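Local coordinates for uncharacterized protein (Bacteroides eggerthii, PDB 4GDZ), which is of unknown function, belongs to the DUF4251 family, folds mainly as an antiparallel beta sheet and binds a magnesium ion in the crystal, at residues V48-Q53 against V64-N69. Sequence-based numbering, arbitrary orientation.
Sequences VLEANQ and VTSNTN
Val64 CG2 sits over one face of the peptide between Asn52 and Gln53, 3.7 Å from Asn52 C, and also touches Gln53 N. Val64 N donates to Asn52 O over 3.2 Å. It comes from the same face, 65° out of the carbonyl plane, rather than along a lone pair. The flat amide of Asn69 belongs to the loop's own side. Its ND2 donates to Thr65 O at 2.7 Å, nearly straight and with the acceptor in the amide plane. Its OD1 accepts from Ala83 N on strand 77-85. The group is therefore held at both polar atoms and its rotation is fixed. Asn69 CB packs on Ala51 CB at 4.1 Å.

Ala51 N donates to Asn69 O at 2.9 Å, with an N-H...O angle of 157°. This is the second direct bond between the two segments. Between the two links, residues 65-68 bow out of the strand, with a short 3-10 segment at 66-67. Asn69 N closes this turn on Ser66 O. Ser66 still leans on the neighbouring strand. Its OG, anti to the backbone N (chi1 -176°), makes a van der Waals contact with Glu50 CB at 3.3 Å. The acid of Glu50 turns instead to Ser167, which OE2 reaches by a hydrogen bond.

Strands 46-55 and 61-74 form a beta hairpin within the antiparallel sheet. On the far edge of the first strand, Asn52 and Gln53 both face Ser158 in a classic beta bulge. Ala51 O is buried without a hydrogen-bond partner. Asn69 N, which would serve it in a regular hydrogen-bonded pair, is spent on Ser66 O. The bent CA-H...O contact from Ser66 CA to Ala51 O, at 3.4 Å, can offset this only weakly.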
ATOM      1  N   VAL A  48      -1.198  21.336 -11.031  1.00 54.09           N
ATOM      2  CA  VAL A  48      -2.197  20.987 -10.046  1.00 52.28           C
ATOM      3  C   VAL A  48      -2.236  19.462  -9.899  1.00 51.60           C
ATOM      4  O   VAL A  48      -2.319  18.742 -10.893  1.00 54.21           O
ATOM      5  CB  VAL A  48      -3.619  21.465 -10.418  1.00 54.74           C
ATOM      6  CG1 VAL A  48      -4.536  21.286  -9.199  1.00 51.69           C
ATOM      7  CG2 VAL A  48      -3.626  22.907 -10.890  1.00 64.41           C
ATOM      8  N   LEU A  49      -2.166  18.983  -8.670  1.00 48.19           N
ATOM      9  CA  LEU A  49      -2.511  17.590  -8.339  1.00 49.88           C
ATOM     10  C   LEU A  49      -3.984  17.601  -7.926  1.00 48.38           C
ATOM     11  O   LEU A  49      -4.343  18.211  -6.914  1.00 50.35           O
ATOM     12  CB  LEU A  49      -1.633  17.090  -7.199  1.00 52.45           C
ATOM     13  CG  LEU A  49      -1.692  15.600  -6.787  1.00 63.27           C
ATOM     14  CD1 LEU A  49      -2.960  15.261  -6.025  1.00 61.28           C
ATOM     15  CD2 LEU A  49      -1.615  14.726  -7.999  1.00 60.06           C
ATOM     16  N   GLU A  50      -4.830  16.972  -8.728  1.00 49.46           N
ATOM     17  CA  GLU A  50      -6.256  16.840  -8.438  1.00 49.57           C
ATOM     18  C   GLU A  50      -6.505  15.449  -7.831  1.00 54.55           C
ATOM     19  O   GLU A  50      -6.394  14.429  -8.534  1.00 52.33           O
ATOM     20  CB  GLU A  50      -7.069  17.049  -9.743  1.00 54.27           C
ATOM     21  CG  GLU A  50      -6.867  18.434 -10.362  1.00 55.37           C
ATOM     22  CD  GLU A  50      -7.800  18.774 -11.528  1.00 68.05           C
ATOM     23  OE1 GLU A  50      -8.571  17.899 -11.987  1.00 63.82           O
ATOM     24  OE2 GLU A  50      -7.748  19.932 -12.020  1.00 60.25           O
ATOM     25  N   ALA A  51      -6.789  15.398  -6.529  1.00 47.34           N
ATOM     26  CA  ALA A  51      -6.876  14.119  -5.792  1.00 53.05           C
ATOM     27  C   ALA A  51      -8.259  13.500  -5.983  1.00 58.78           C
ATOM     28  O   ALA A  51      -9.254  14.215  -6.046  1.00 57.22           O
ATOM     29  CB  ALA A  51      -6.590  14.300  -4.306  1.00 47.65           C
ATOM     30  N   ASN A  52      -8.310  12.172  -6.059  1.00 51.40           N
ATOM     31  CA  ASN A  52      -9.585  11.446  -6.098  1.00 51.74           C
ATOM     32  C   ASN A  52      -9.682  10.358  -5.049  1.00 55.85           C
ATOM     33  O   ASN A  52     -10.708   9.685  -4.949  1.00 54.71           O
ATOM     34  CB  ASN A  52      -9.918  10.920  -7.503  1.00 61.15           C
ATOM     35  CG  ASN A  52      -8.826  10.054  -8.090  1.00 66.60           C
ATOM     36  OD1 ASN A  52      -8.097   9.388  -7.375  1.00 61.46           O
ATOM     37  ND2 ASN A  52      -8.722  10.054  -9.408  1.00 71.39           N
ATOM     38  N   GLN A  53      -8.632  10.187  -4.255  1.00 50.56           N
ATOM     39  CA  GLN A  53      -8.755   9.358  -3.094  1.00 52.78           C
ATOM     40  C   GLN A  53      -7.833   9.748  -1.989  1.00 50.77           C
ATOM     41  O   GLN A  53      -6.764  10.324  -2.213  1.00 49.35           O
ATOM     42  CB  GLN A  53      -8.569   7.862  -3.431  1.00 60.81           C
ATOM     43  CG  GLN A  53      -7.256   7.509  -4.018  1.00 59.00           C
ATOM     44  CD  GLN A  53      -7.020   6.003  -4.185  1.00 72.15           C
ATOM     45  OE1 GLN A  53      -7.937   5.204  -4.387  1.00 66.24           O
ATOM     46  NE2 GLN A  53      -5.756   5.627  -4.131  1.00 60.91           N
ATOM     47  N   VAL A  64     -12.750  10.699  -2.708  1.00 57.24           N
ATOM     48  CA  VAL A  64     -12.943  12.082  -2.258  1.00 56.34           C
ATOM     49  C   VAL A  64     -13.271  12.922  -3.496  1.00 62.45           C
ATOM     50  O   VAL A  64     -13.001  12.513  -4.608  1.00 57.96           O
ATOM     51  CB  VAL A  64     -11.725  12.718  -1.544  1.00 54.46           C
ATOM     52  CG1 VAL A  64     -11.319  11.926  -0.300  1.00 52.06           C
ATOM     53  CG2 VAL A  64     -10.550  12.950  -2.513  1.00 46.86           C
ATOM     54  N   THR A  65     -13.863  14.087  -3.277  1.00 63.18           N
ATOM     55  CA  THR A  65     -14.146  15.056  -4.341  1.00 73.89           C
ATOM     56  C   THR A  65     -12.931  15.911  -4.674  1.00 58.90           C
ATOM     57  O   THR A  65     -12.412  16.591  -3.811  1.00 54.68           O
ATOM     58  CB  THR A  65     -15.242  16.030  -3.866  1.00 80.61           C
ATOM     59  OG1 THR A  65     -16.357  15.268  -3.392  1.00 77.81           O
ATOM     60  CG2 THR A  65     -15.671  16.985  -4.976  1.00 70.02           C
ATOM     61  N   SER A  66     -12.541  15.933  -5.940  1.00 59.98           N
ATOM     62  CA  SER A  66     -11.438  16.769  -6.421  1.00 60.42           C
ATOM     63  C   SER A  66     -11.590  18.289  -6.206  1.00 55.02           C
ATOM     64  O   SER A  66     -10.599  18.984  -5.959  1.00 54.78           O
ATOM     65  CB  SER A  66     -11.220  16.487  -7.913  1.00 79.51           C
ATOM     66  OG  SER A  66     -10.104  17.203  -8.374  1.00 93.86           O
ATOM     67  N   ASN A  67     -12.823  18.809  -6.286  1.00 54.11           N
ATOM     68  CA  ASN A  67     -13.083  20.255  -6.102  1.00 55.40           C
ATOM     69  C   ASN A  67     -12.498  20.862  -4.815  1.00 51.83           C
ATOM     70  O   ASN A  67     -12.110  22.038  -4.779  1.00 52.47           O
ATOM     71  CB  ASN A  67     -14.598  20.571  -6.118  1.00 63.12           C
ATOM     72  CG  ASN A  67     -14.865  22.076  -5.948  1.00 94.40           C
ATOM     73  OD1 ASN A  67     -14.368  22.890  -6.744  1.00 81.64           O
ATOM     74  ND2 ASN A  67     -15.584  22.459  -4.885  1.00 73.13           N
ATOM     75  N   THR A  68     -12.430  20.066  -3.743  1.00 49.23           N
ATOM     76  CA  THR A  68     -11.831  20.541  -2.489  1.00 46.78           C
ATOM     77  C   THR A  68     -10.691  19.626  -2.022  1.00 49.61           C
ATOM     78  O   THR A  68     -10.408  19.556  -0.834  1.00 46.79           O
ATOM     79  CB  THR A  68     -12.908  20.627  -1.389  1.00 48.87           C
ATOM     80  OG1 THR A  68     -13.516  19.330  -1.216  1.00 51.46           O
ATOM     81  CG2 THR A  68     -14.001  21.653  -1.764  1.00 52.32           C
ATOM     82  N   ASN A  69     -10.016  18.956  -2.957  1.00 49.07           N
ATOM     83  CA  ASN A  69      -8.879  18.090  -2.647  1.00 45.83           C
ATOM     84  C   ASN A  69      -7.809  18.203  -3.741  1.00 44.68           C
ATOM     85  O   ASN A  69      -7.815  17.462  -4.744  1.00 49.76           O
ATOM     86  CB  ASN A  69      -9.347  16.643  -2.455  1.00 46.15           C
ATOM     87  CG  ASN A  69     -10.144  16.460  -1.191  1.00 45.94           C
ATOM     88  OD1 ASN A  69      -9.582  16.426  -0.090  1.00 45.26           O
ATOM     89  ND2 ASN A  69     -11.476  16.399  -1.325  1.00 45.30           N
TER